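Local atomic coordinates of iron transport multicopper oxidase FET3 (Saccharomyces cerevisiae, PDB entry 1ZPU), a protein that oxidises ferrous iron to ferric iron with four copper ions and oxygen, as part of high-affinity iron uptake in yeast, and also acts as a cuprous oxidase. Residues A[110-115]-A[462-467]; A[152-157]-A[469-474]; A[133-138]-A[178-183]. All coordinates share one frame; numbering follows the deposited sequence.

Overall arrangement
Interactions 1 and 2 are neighbours, with centres about 12 Å apart, and both use helix 466-470 of the third cupredoxin domain. Interaction 1 ties this helix and the copper-binding end of strand 457-463 to a loop of the first domain. Interaction 2 ties the end of the helix to helix 147-154 of the second domain. Residues 462-474 thus touch both other domains next to the copper sites. Interaction 3 lies inside the second domain, about 26 Å from interaction 1 and about 37 Å from interaction 2, centre to centre. Along the chain the order is 110-115, 133-138, 152-157, 178-183, 462-467, 469-474. Strand 133-142 leads on to helix 147-154.

Interaction 1: A[110-115]-A[462-467]; sequences GQYEDG and HCHIEW. With CU1 (copper (I) ion), chain B; CU1 (copper (I) ion), chain C; CU1 (copper (I) ion), chain D.
At the trinuclear copper cluster Tyr112 meets His464, a ligand of the type 3 pair. Tyr112 OH lies at the edge of the imidazole, near its plane, 3.1 Å from His464 ND1. The same oxygen is hydrogen-bonded to Gly196 O. The two rings touch rim to rim, with centroids 5.8 Å apart and planes at 60°. His464 NE2, the other ring nitrogen, binds the copper ion of chain D at 2.2 Å. His62 and His105 also bind this ion. The Tyr112 ring meets the ring of His105 as well, so the tyrosine is a second-shell neighbour of two ligands of one copper. Its CG sits between the backbone N and the carbonyl carbon, a torsion (chi1 89°) that carries the phenol out to the rim of the His464 imidazole. Residues 110-115 belong to the first cupredoxin domain and residues 462-467 to the third; in multicopper oxidases the trinuclear cluster lies between these two. Glu466 packs beside the tyrosine ring. Its chain bends at chi2 and lies obliquely to the phenol, with Glu466 OE2 3.5 Å from Tyr112 CE2. The carboxylate and ring planes are 52° apart. Glu466 OE1 points to the backbone at Gly110 CA. His462, Cys463 and His464 bind three different copper ions, at the trinuclear cluster and the type 1 site. His462 NE2 binds the other type 3 copper, with His107 and His397. Cys463 SG binds the type 1 copper of chain C at 2.2 Å, with His392 and His468. His462 ND1 donates to Cys463 O over 2.6 Å, from above the carbonyl plane, which links the two sites by a route proposed for electron transfer in this family.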
loop_
_atom_site.group_PDB
_atom_site.type_symbol
_atom_site.label_atom_id
_atom_site.label_comp_id
_atom_site.label_asym_id
_atom_site.label_seq_id
_atom_site.Cartn_x
_atom_site.Cartn_y
_atom_site.Cartn_z
ATOM N N GLY A 110 -3.766 -10.560 -7.108
ATOM C CA GLY A 110 -3.986 -9.215 -7.627
ATOM C C GLY A 110 -5.371 -8.779 -7.230
ATOM O O GLY A 110 -5.827 -7.677 -7.579
ATOM N N GLN A 111 -6.033 -9.674 -6.508
ATOM C CA GLN A 111 -7.370 -9.484 -5.985
ATOM C C GLN A 111 -7.823 -8.009 -5.829
ATOM O O GLN A 111 -8.832 -7.628 -6.403
ATOM C CB GLN A 111 -7.461 -10.256 -4.673
ATOM C CG GLN A 111 -8.816 -10.742 -4.297
ATOM C CD GLN A 111 -8.770 -12.168 -3.775
ATOM O OE1 GLN A 111 -8.942 -12.418 -2.581
ATOM N NE2 GLN A 111 -8.520 -13.110 -4.675
ATOM N N TYR A 112 -7.109 -7.158 -5.098
ATOM C CA TYR A 112 -7.681 -5.807 -4.896
ATOM C C TYR A 112 -7.875 -4.948 -6.158
ATOM O O TYR A 112 -8.812 -4.154 -6.213
ATOM C CB TYR A 112 -7.077 -5.010 -3.729
ATOM C CG TYR A 112 -5.867 -4.140 -3.997
ATOM C CD1 TYR A 112 -5.986 -2.861 -4.561
ATOM C CD2 TYR A 112 -4.602 -4.567 -3.610
ATOM C CE1 TYR A 112 -4.857 -2.056 -4.763
ATOM C CE2 TYR A 112 -3.486 -3.791 -3.802
ATOM C CZ TYR A 112 -3.607 -2.542 -4.370
ATOM O OH TYR A 112 -2.442 -1.823 -4.539
ATOM N N GLU A 113 -7.019 -5.103 -7.167
ATOM C CA GLU A 113 -7.289 -4.479 -8.470
ATOM C C GLU A 113 -8.635 -4.879 -9.034
ATOM O O GLU A 113 -9.249 -4.107 -9.735
ATOM C CB GLU A 113 -6.211 -4.780 -9.515
ATOM C CG GLU A 113 -5.097 -3.726 -9.562
ATOM C CD GLU A 113 -5.423 -2.485 -10.394
ATOM O OE1 GLU A 113 -6.522 -1.882 -10.302
ATOM O OE2 GLU A 113 -4.533 -2.089 -11.155
ATOM N N ASP A 114 -9.094 -6.081 -8.729
ATOM C CA ASP A 114 -10.367 -6.539 -9.243
ATOM C C ASP A 114 -11.541 -6.098 -8.371
ATOM O O ASP A 114 -12.644 -6.646 -8.484
ATOM C CB ASP A 114 -10.340 -8.057 -9.470
ATOM C CG ASP A 114 -9.462 -8.464 -10.676
ATOM O OD1 ASP A 114 -9.154 -7.599 -11.538
ATOM O OD2 ASP A 114 -9.084 -9.656 -10.770
ATOM N N GLY A 115 -11.304 -5.116 -7.497
ATOM C CA GLY A 115 -12.398 -4.400 -6.832
ATOM C C GLY A 115 -12.480 -4.482 -5.318
ATOM O O GLY A 115 -13.221 -3.701 -4.700
ATOM N N HIS A 462 7.457 -4.016 1.374
ATOM C CA HIS A 462 7.383 -4.346 -0.042
ATOM C C HIS A 462 6.969 -3.185 -0.910
ATOM O O HIS A 462 6.464 -2.172 -0.419
ATOM C CB HIS A 462 6.374 -5.466 -0.264
ATOM C CG HIS A 462 4.969 -5.071 0.055
ATOM N ND1 HIS A 462 4.111 -4.545 -0.887
ATOM C CD2 HIS A 462 4.274 -5.117 1.215
ATOM C CE1 HIS A 462 2.950 -4.274 -0.318
ATOM N NE2 HIS A 462 3.023 -4.608 0.958
ATOM N N CYS A 463 7.149 -3.368 -2.211
ATOM C CA CYS A 463 6.587 -2.475 -3.201
ATOM C C CYS A 463 5.082 -2.710 -3.315
ATOM O O CYS A 463 4.607 -3.849 -3.379
ATOM C CB CYS A 463 7.262 -2.702 -4.540
ATOM S SG CYS A 463 6.704 -1.572 -5.800
ATOM N N HIS A 464 4.327 -1.626 -3.335
ATOM C CA HIS A 464 2.880 -1.712 -3.377
ATOM C C HIS A 464 2.314 -1.803 -4.800
ATOM O O HIS A 464 1.102 -1.800 -4.984
ATOM C CB HIS A 464 2.260 -0.555 -2.617
ATOM C CG HIS A 464 0.995 -0.925 -1.921
ATOM N ND1 HIS A 464 -0.183 -1.168 -2.596
ATOM C CD2 HIS A 464 0.725 -1.123 -0.607
ATOM C CE1 HIS A 464 -1.125 -1.492 -1.725
ATOM N NE2 HIS A 464 -0.601 -1.466 -0.510
ATOM N N ILE A 465 3.184 -1.888 -5.799
ATOM C CA ILE A 465 2.733 -2.144 -7.146
ATOM C C ILE A 465 2.473 -3.625 -7.225
ATOM O O ILE A 465 3.392 -4.432 -7.118
ATOM C CB ILE A 465 3.778 -1.758 -8.200
ATOM C CG1 ILE A 465 3.863 -0.229 -8.346
ATOM C CG2 ILE A 465 3.446 -2.435 -9.555
ATOM C CD1 ILE A 465 5.067 0.253 -9.143
ATOM N N GLU A 466 1.212 -3.978 -7.416
ATOM C CA GLU A 466 0.774 -5.355 -7.330
ATOM C C GLU A 466 1.585 -6.319 -8.186
ATOM O O GLU A 466 1.886 -7.445 -7.763
ATOM C CB GLU A 466 -0.707 -5.415 -7.662
ATOM C CG GLU A 466 -1.576 -5.112 -6.441
ATOM C CD GLU A 466 -1.618 -6.294 -5.455
ATOM O OE1 GLU A 466 -2.236 -7.337 -5.815
ATOM O OE2 GLU A 466 -1.032 -6.173 -4.339
ATOM N N TRP A 467 1.950 -5.868 -9.384
ATOM C CA TRP A 467 2.762 -6.668 -10.288
ATOM C C TRP A 467 4.134 -6.968 -9.692
ATOM O O TRP A 467 4.636 -8.080 -9.821
ATOM C CB TRP A 467 2.896 -5.964 -11.633
ATOM C CG TRP A 467 1.571 -5.481 -12.176
ATOM C CD1 TRP A 467 1.201 -4.183 -12.401
ATOM C CD2 TRP A 467 0.443 -6.296 -12.559
ATOM N NE1 TRP A 467 -0.083 -4.144 -12.910
ATOM C CE2 TRP A 467 -0.570 -5.422 -13.008
ATOM C CE3 TRP A 467 0.201 -7.676 -12.565
ATOM C CZ2 TRP A 467 -1.807 -5.877 -13.458
ATOM C CZ3 TRP A 467 -1.028 -8.135 -13.006
ATOM C CH2 TRP A 467 -2.023 -7.233 -13.449
HETATM CU CU CU1 B . 1.384 -5.234 2.302
HETATM CU CU CU1 C . 7.824 -1.660 -7.682
HETATM CU CU CU1 D . -1.855 -1.401 1.332
#

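Interaction 2: A[152-157]-A[469-474]; sequences KSFMSV and LLQGLG
Gln471 reaches from the end of helix 466-470 to Phe154 and Met155 at the end of helix 147-154. From CB the chain leaves beside the backbone N, with CG anti to the carbonyl carbon (chi1 -75°), and runs on extended. Gln471 CG lies 3.7 Å from Phe154 CZ and 3.9 Å from Met155 SD. Gln471 CD is 3.6 Å from Phe154 CZ. At the tip, Gln471 OE1 stands at the edge of the phenyl ring, near its plane, 3.3 Å from Phe154 CZ. The amide is almost perpendicular to the ring, at 84°. Gln471 NE2 is hydrogen-bonded outside the contact, to Asn332 O. Met155 folds at chi2 and chi3, which brings its CE to 3.5 Å from Leu470 CB. This joins the second and third cupredoxin domains beside type 1 copper ligand His468. Helix 466-470 ends in a Schellman motif, with Gly472 the first residue to leave helical angles. An alanine in place of Gln471 would probably leave Phe154 and Met155 SD with a gap beside them and Asn332 O without its amide donor. No hydrogen bond crosses between the two segments; the junction rests on apolar packing, and the amide oxygen at the slightly positive ring edge is probably a weakly favourable addition.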
loop_
_atom_site.group_PDB
_atom_site.type_symbol
_atom_site.label_atom_id
_atom_site.label_comp_id
_atom_site.label_asym_id
_atom_site.label_seq_id
_atom_site.Cartn_x
_atom_site.Cartn_y
_atom_site.Cartn_z
ATOM N N LYS A 152 -1.048 -14.633 -16.262
ATOM C CA LYS A 152 -0.623 -15.744 -17.104
ATOM C C LYS A 152 0.405 -15.300 -18.123
ATOM O O LYS A 152 1.363 -16.027 -18.406
ATOM C CB LYS A 152 -1.814 -16.360 -17.833
ATOM C CG LYS A 152 -2.746 -17.141 -16.956
ATOM C CD LYS A 152 -4.048 -17.365 -17.681
ATOM C CE LYS A 152 -5.128 -17.866 -16.740
ATOM N NZ LYS A 152 -6.212 -18.509 -17.548
ATOM N N SER A 153 0.195 -14.115 -18.682
ATOM C CA SER A 153 1.143 -13.566 -19.646
ATOM C C SER A 153 2.116 -12.562 -19.019
ATOM O O SER A 153 3.091 -12.185 -19.660
ATOM C CB SER A 153 0.442 -12.973 -20.871
ATOM O OG SER A 153 -0.574 -12.070 -20.481
ATOM N N PHE A 154 1.874 -12.143 -17.778
ATOM C CA PHE A 154 2.829 -11.276 -17.085
ATOM C C PHE A 154 4.034 -12.046 -16.561
ATOM O O PHE A 154 5.175 -11.651 -16.779
ATOM C CB PHE A 154 2.184 -10.534 -15.919
ATOM C CG PHE A 154 3.159 -9.753 -15.098
ATOM C CD1 PHE A 154 4.006 -8.816 -15.702
ATOM C CD2 PHE A 154 3.222 -9.934 -13.719
ATOM C CE1 PHE A 154 4.916 -8.076 -14.945
ATOM C CE2 PHE A 154 4.117 -9.199 -12.940
ATOM C CZ PHE A 154 4.972 -8.267 -13.551
ATOM N N MET A 155 3.765 -13.119 -15.832
ATOM C CA MET A 155 4.801 -13.977 -15.302
ATOM C C MET A 155 4.986 -15.117 -16.297
ATOM O O MET A 155 4.483 -16.225 -16.094
ATOM C CB MET A 155 4.379 -14.507 -13.935
ATOM C CG MET A 155 5.465 -14.402 -12.883
ATOM S SD MET A 155 5.495 -12.771 -12.110
ATOM C CE MET A 155 4.034 -12.946 -11.108
ATOM N N SER A 156 5.702 -14.832 -17.378
ATOM C CA SER A 156 5.714 -15.695 -18.546
ATOM C C SER A 156 7.061 -15.613 -19.239
ATOM O O SER A 156 7.725 -14.578 -19.162
ATOM C CB SER A 156 4.611 -15.244 -19.515
ATOM O OG SER A 156 4.651 -15.981 -20.726
ATOM N N VAL A 157 7.447 -16.690 -19.927
ATOM C CA VAL A 157 8.650 -16.688 -20.753
ATOM C C VAL A 157 8.511 -15.775 -21.967
ATOM O O VAL A 157 9.507 -15.384 -22.560
ATOM C CB VAL A 157 9.028 -18.098 -21.249
ATOM C CG1 VAL A 157 9.759 -18.860 -20.179
ATOM C CG2 VAL A 157 7.799 -18.854 -21.719
ATOM N N LEU A 469 4.950 -6.949 -6.444
ATOM C CA LEU A 469 4.750 -7.831 -5.308
ATOM C C LEU A 469 4.581 -9.276 -5.789
ATOM O O LEU A 469 5.086 -10.204 -5.162
ATOM C CB LEU A 469 3.549 -7.378 -4.503
ATOM C CG LEU A 469 3.225 -8.123 -3.209
ATOM C CD1 LEU A 469 4.369 -8.049 -2.170
ATOM C CD2 LEU A 469 1.901 -7.581 -2.657
ATOM N N LEU A 470 3.890 -9.456 -6.913
ATOM C CA LEU A 470 3.784 -10.767 -7.564
ATOM C C LEU A 470 5.131 -11.281 -8.020
ATOM O O LEU A 470 5.374 -12.496 -7.986
ATOM C CB LEU A 470 2.826 -10.730 -8.754
ATOM C CG LEU A 470 1.371 -10.967 -8.369
ATOM C CD1 LEU A 470 0.432 -10.369 -9.409
ATOM C CD2 LEU A 470 1.099 -12.461 -8.165
ATOM N N GLN A 471 5.999 -10.357 -8.439
ATOM C CA GLN A 471 7.371 -10.677 -8.813
ATOM C C GLN A 471 8.262 -10.944 -7.597
ATOM O O GLN A 471 9.436 -11.272 -7.744
ATOM C CB GLN A 471 7.943 -9.548 -9.649
ATOM C CG GLN A 471 7.445 -9.498 -11.071
ATOM C CD GLN A 471 8.108 -8.377 -11.842
ATOM O OE1 GLN A 471 7.633 -7.234 -11.832
ATOM N NE2 GLN A 471 9.227 -8.687 -12.500
ATOM N N GLY A 472 7.698 -10.786 -6.399
ATOM C CA GLY A 472 8.400 -11.046 -5.135
ATOM C C GLY A 472 9.228 -9.928 -4.499
ATOM O O GLY A 472 10.178 -10.218 -3.775
ATOM N N LEU A 473 8.866 -8.659 -4.736
ATOM C CA LEU A 473 9.613 -7.525 -4.192
ATOM C C LEU A 473 9.165 -7.254 -2.774
ATOM O O LEU A 473 8.472 -6.267 -2.521
ATOM C CB LEU A 473 9.378 -6.260 -5.016
ATOM C CG LEU A 473 10.598 -5.424 -5.431
ATOM C CD1 LEU A 473 10.208 -4.010 -5.838
ATOM C CD2 LEU A 473 11.727 -5.400 -4.399
ATOM N N GLY A 474 9.556 -8.121 -1.847
ATOM C CA GLY A 474 9.177 -7.962 -0.449
ATOM C C GLY A 474 10.098 -8.662 0.521
ATOM O O GLY A 474 10.787 -9.616 0.159
#

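Interaction 3: A[133-138]-A[178-183]; sequences EELSLS and LTWEVQ. With NAG (2-acetamido-2-deoxy-beta-D-glucopyranose), chain G; NAG (2-acetamido-2-deoxy-beta-D-glucopyranose), chain E.
Ser136 OG donates a hydrogen bond of 2.6 Å to O7 of the sugar NAG of chain E. Ser136 lies on strand 133-142, in one sheet of the second cupredoxin domain. Strand 179-181 belongs to the other sheet, and the leucines on either side of Ser136 pack against residues 178-180 inside the beta sandwich. Leu135 carries most of this contact. Its CD1 lies over one face of the Trp180 indole in a CH-pi contact, 3.8 Å from the centroid of the five-membered ring and 23° off the normal. Leu135 CD2 touches the six-membered part, 3.6 Å from Trp180 CZ2. Trp180 has CG anti to the backbone N (chi1 177°), which sends the indole in between the sheets. Val182 CG1 covers the opposite face, 3.4 Å above the plane, and Tyr188 meets the ring edge-to-face. The indole is therefore held from both faces. Leu137 CD2 and Leu178 CD2, the latter just before strand 179-181, meet more loosely, 4.3 Å apart. The glycan, probably the one on Asn173, runs beside residues 134-137, and the acetyl group of its NAG of chain G reaches residues 178-180. Its methyl carbon C8 comes to 3.7 Å from Trp180 CB and 4.0 Å from Leu178 CD2.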
loop_
_atom_site.group_PDB
_atom_site.type_symbol
_atom_site.label_atom_id
_atom_site.label_comp_id
_atom_site.label_asym_id
_atom_site.label_seq_id
_atom_site.Cartn_x
_atom_site.Cartn_y
_atom_site.Cartn_z
ATOM N N GLU A 133 -17.317 20.928 5.347
ATOM C CA GLU A 133 -17.781 19.655 4.798
ATOM C C GLU A 133 -16.586 18.781 4.539
ATOM O O GLU A 133 -15.451 19.258 4.479
ATOM C CB GLU A 133 -18.493 19.843 3.456
ATOM C CG GLU A 133 -19.625 20.881 3.427
ATOM C CD GLU A 133 -20.920 20.342 3.978
ATOM O OE1 GLU A 133 -21.050 19.091 4.025
ATOM O OE2 GLU A 133 -21.794 21.162 4.347
ATOM N N GLU A 134 -16.848 17.495 4.338
ATOM C CA GLU A 134 -15.787 16.540 4.065
ATOM C C GLU A 134 -16.225 15.398 3.127
ATOM O O GLU A 134 -17.388 14.980 3.126
ATOM C CB GLU A 134 -15.252 15.998 5.380
ATOM C CG GLU A 134 -16.322 15.427 6.286
ATOM C CD GLU A 134 -15.792 14.274 7.125
ATOM O OE1 GLU A 134 -15.267 13.293 6.518
ATOM O OE2 GLU A 134 -15.896 14.354 8.378
ATOM N N LEU A 135 -15.281 14.917 2.319
ATOM C CA LEU A 135 -15.495 13.786 1.402
ATOM C C LEU A 135 -14.160 13.149 1.036
ATOM O O LEU A 135 -13.095 13.635 1.423
ATOM C CB LEU A 135 -16.185 14.240 0.113
ATOM C CG LEU A 135 -15.364 15.044 -0.900
ATOM C CD1 LEU A 135 -15.945 14.888 -2.285
ATOM C CD2 LEU A 135 -15.299 16.485 -0.491
ATOM N N SER A 136 -14.213 12.072 0.262
ATOM C CA SER A 136 -12.998 11.470 -0.263
ATOM C C SER A 136 -13.113 11.252 -1.758
ATOM O O SER A 136 -14.212 11.259 -2.308
ATOM C CB SER A 136 -12.697 10.137 0.421
ATOM O OG SER A 136 -12.866 10.210 1.827
ATOM N N LEU A 137 -11.970 11.082 -2.409
ATOM C CA LEU A 137 -11.940 10.629 -3.773
ATOM C C LEU A 137 -10.972 9.466 -3.820
ATOM O O LEU A 137 -9.834 9.592 -3.348
ATOM C CB LEU A 137 -11.457 11.725 -4.700
ATOM C CG LEU A 137 -12.198 13.051 -4.768
ATOM C CD1 LEU A 137 -11.463 13.924 -5.748
ATOM C CD2 LEU A 137 -13.634 12.874 -5.207
ATOM N N SER A 138 -11.419 8.336 -4.366
ATOM C CA SER A 138 -10.568 7.174 -4.537
ATOM C C SER A 138 -10.087 7.108 -5.972
ATOM O O SER A 138 -10.823 6.650 -6.852
ATOM C CB SER A 138 -11.347 5.896 -4.226
ATOM O OG SER A 138 -11.817 5.866 -2.888
ATOM N N LEU A 178 -16.756 11.968 -13.181
ATOM C CA LEU A 178 -17.520 12.109 -11.957
ATOM C C LEU A 178 -17.896 13.545 -11.680
ATOM O O LEU A 178 -17.137 14.474 -11.972
ATOM C CB LEU A 178 -16.649 11.640 -10.797
ATOM C CG LEU A 178 -17.186 11.623 -9.370
ATOM C CD1 LEU A 178 -18.297 10.580 -9.227
ATOM C CD2 LEU A 178 -16.053 11.308 -8.428
ATOM N N THR A 179 -19.051 13.699 -11.050
ATOM C CA THR A 179 -19.576 14.978 -10.634
ATOM C C THR A 179 -19.392 15.212 -9.125
ATOM O O THR A 179 -19.743 14.350 -8.301
ATOM C CB THR A 179 -21.042 15.016 -10.996
ATOM O OG1 THR A 179 -21.141 15.201 -12.404
ATOM C CG2 THR A 179 -21.750 16.127 -10.287
ATOM N N TRP A 180 -18.834 16.371 -8.774
ATOM C CA TRP A 180 -18.758 16.808 -7.393
ATOM C C TRP A 180 -19.467 18.153 -7.279
ATOM O O TRP A 180 -18.974 19.189 -7.750
ATOM C CB TRP A 180 -17.302 16.881 -6.933
ATOM C CG TRP A 180 -17.097 17.401 -5.544
ATOM C CD1 TRP A 180 -17.924 17.238 -4.476
ATOM C CD2 TRP A 180 -15.976 18.137 -5.068
ATOM N NE1 TRP A 180 -17.396 17.838 -3.364
ATOM C CE2 TRP A 180 -16.193 18.392 -3.695
ATOM C CE3 TRP A 180 -14.807 18.621 -5.671
ATOM C CZ2 TRP A 180 -15.292 19.120 -2.908
ATOM C CZ3 TRP A 180 -13.896 19.351 -4.884
ATOM C CH2 TRP A 180 -14.152 19.590 -3.514
ATOM N N GLU A 181 -20.649 18.120 -6.674
ATOM C CA GLU A 181 -21.476 19.318 -6.498
ATOM C C GLU A 181 -21.037 20.105 -5.270
ATOM O O GLU A 181 -21.084 19.590 -4.155
ATOM C CB GLU A 181 -22.935 18.918 -6.306
ATOM C CG GLU A 181 -23.423 17.851 -7.256
ATOM C CD GLU A 181 -24.877 18.059 -7.621
ATOM O OE1 GLU A 181 -25.166 18.149 -8.838
ATOM O OE2 GLU A 181 -25.728 18.161 -6.695
ATOM N N VAL A 182 -20.623 21.353 -5.458
ATOM C CA VAL A 182 -20.107 22.124 -4.331
ATOM C C VAL A 182 -20.991 23.300 -3.983
ATOM O O VAL A 182 -21.858 23.668 -4.761
ATOM C CB VAL A 182 -18.640 22.603 -4.537
ATOM C CG1 VAL A 182 -17.680 21.413 -4.506
ATOM C CG2 VAL A 182 -18.494 23.421 -5.813
ATOM N N GLN A 183 -20.775 23.868 -2.800
ATOM C CA GLN A 183 -21.418 25.120 -2.382
ATOM C C GLN A 183 -20.389 26.243 -2.391
ATOM O O GLN A 183 -19.222 26.014 -2.083
ATOM C CB GLN A 183 -21.990 24.988 -0.969
ATOM C CG GLN A 183 -23.065 23.935 -0.822
ATOM C CD GLN A 183 -24.376 24.365 -1.435
ATOM O OE1 GLN A 183 -24.790 25.530 -1.323
ATOM N NE2 GLN A 183 -25.047 23.428 -2.086
HETATM C C1 NAG G . -16.459 9.380 -3.459
HETATM C C2 NAG G . -17.494 10.493 -3.267
HETATM C C3 NAG G . -17.509 10.970 -1.820
HETATM C C4 NAG G . -17.603 9.823 -0.808
HETATM C C5 NAG G . -16.578 8.763 -1.156
HETATM C C6 NAG G . -16.881 7.548 -0.305
HETATM C C7 NAG G . -18.148 12.141 -4.955
HETATM C C8 NAG G . -17.852 13.463 -5.627
HETATM N N2 NAG G . -17.223 11.600 -4.161
HETATM O O3 NAG G . -18.618 11.808 -1.648
HETATM O O4 NAG G . -17.252 10.237 0.501
HETATM O O5 NAG G . -16.709 8.379 -2.499
HETATM O O6 NAG G . -15.908 6.551 -0.488
HETATM O O7 NAG G . -19.231 11.596 -5.156
HETATM C C1 NAG E . -18.337 10.561 1.382
HETATM C C2 NAG E . -17.765 10.589 2.791
HETATM C C3 NAG E . -18.844 10.998 3.788
HETATM C C4 NAG E . -19.590 12.267 3.391
HETATM C C5 NAG E . -19.966 12.225 1.913
HETATM C C6 NAG E . -20.432 13.590 1.426
HETATM C C7 NAG E . -15.964 9.020 3.292
HETATM C C8 NAG E . -15.608 7.580 3.530
HETATM N N2 NAG E . -17.263 9.285 3.183
HETATM O O3 NAG E . -18.263 11.145 5.062
HETATM O O4 NAG E . -20.792 12.297 4.123
HETATM O O5 NAG E . -18.874 11.838 1.109
HETATM O O6 NAG E . -20.709 13.507 0.048
HETATM O O7 NAG E . -15.092 9.888 3.204
#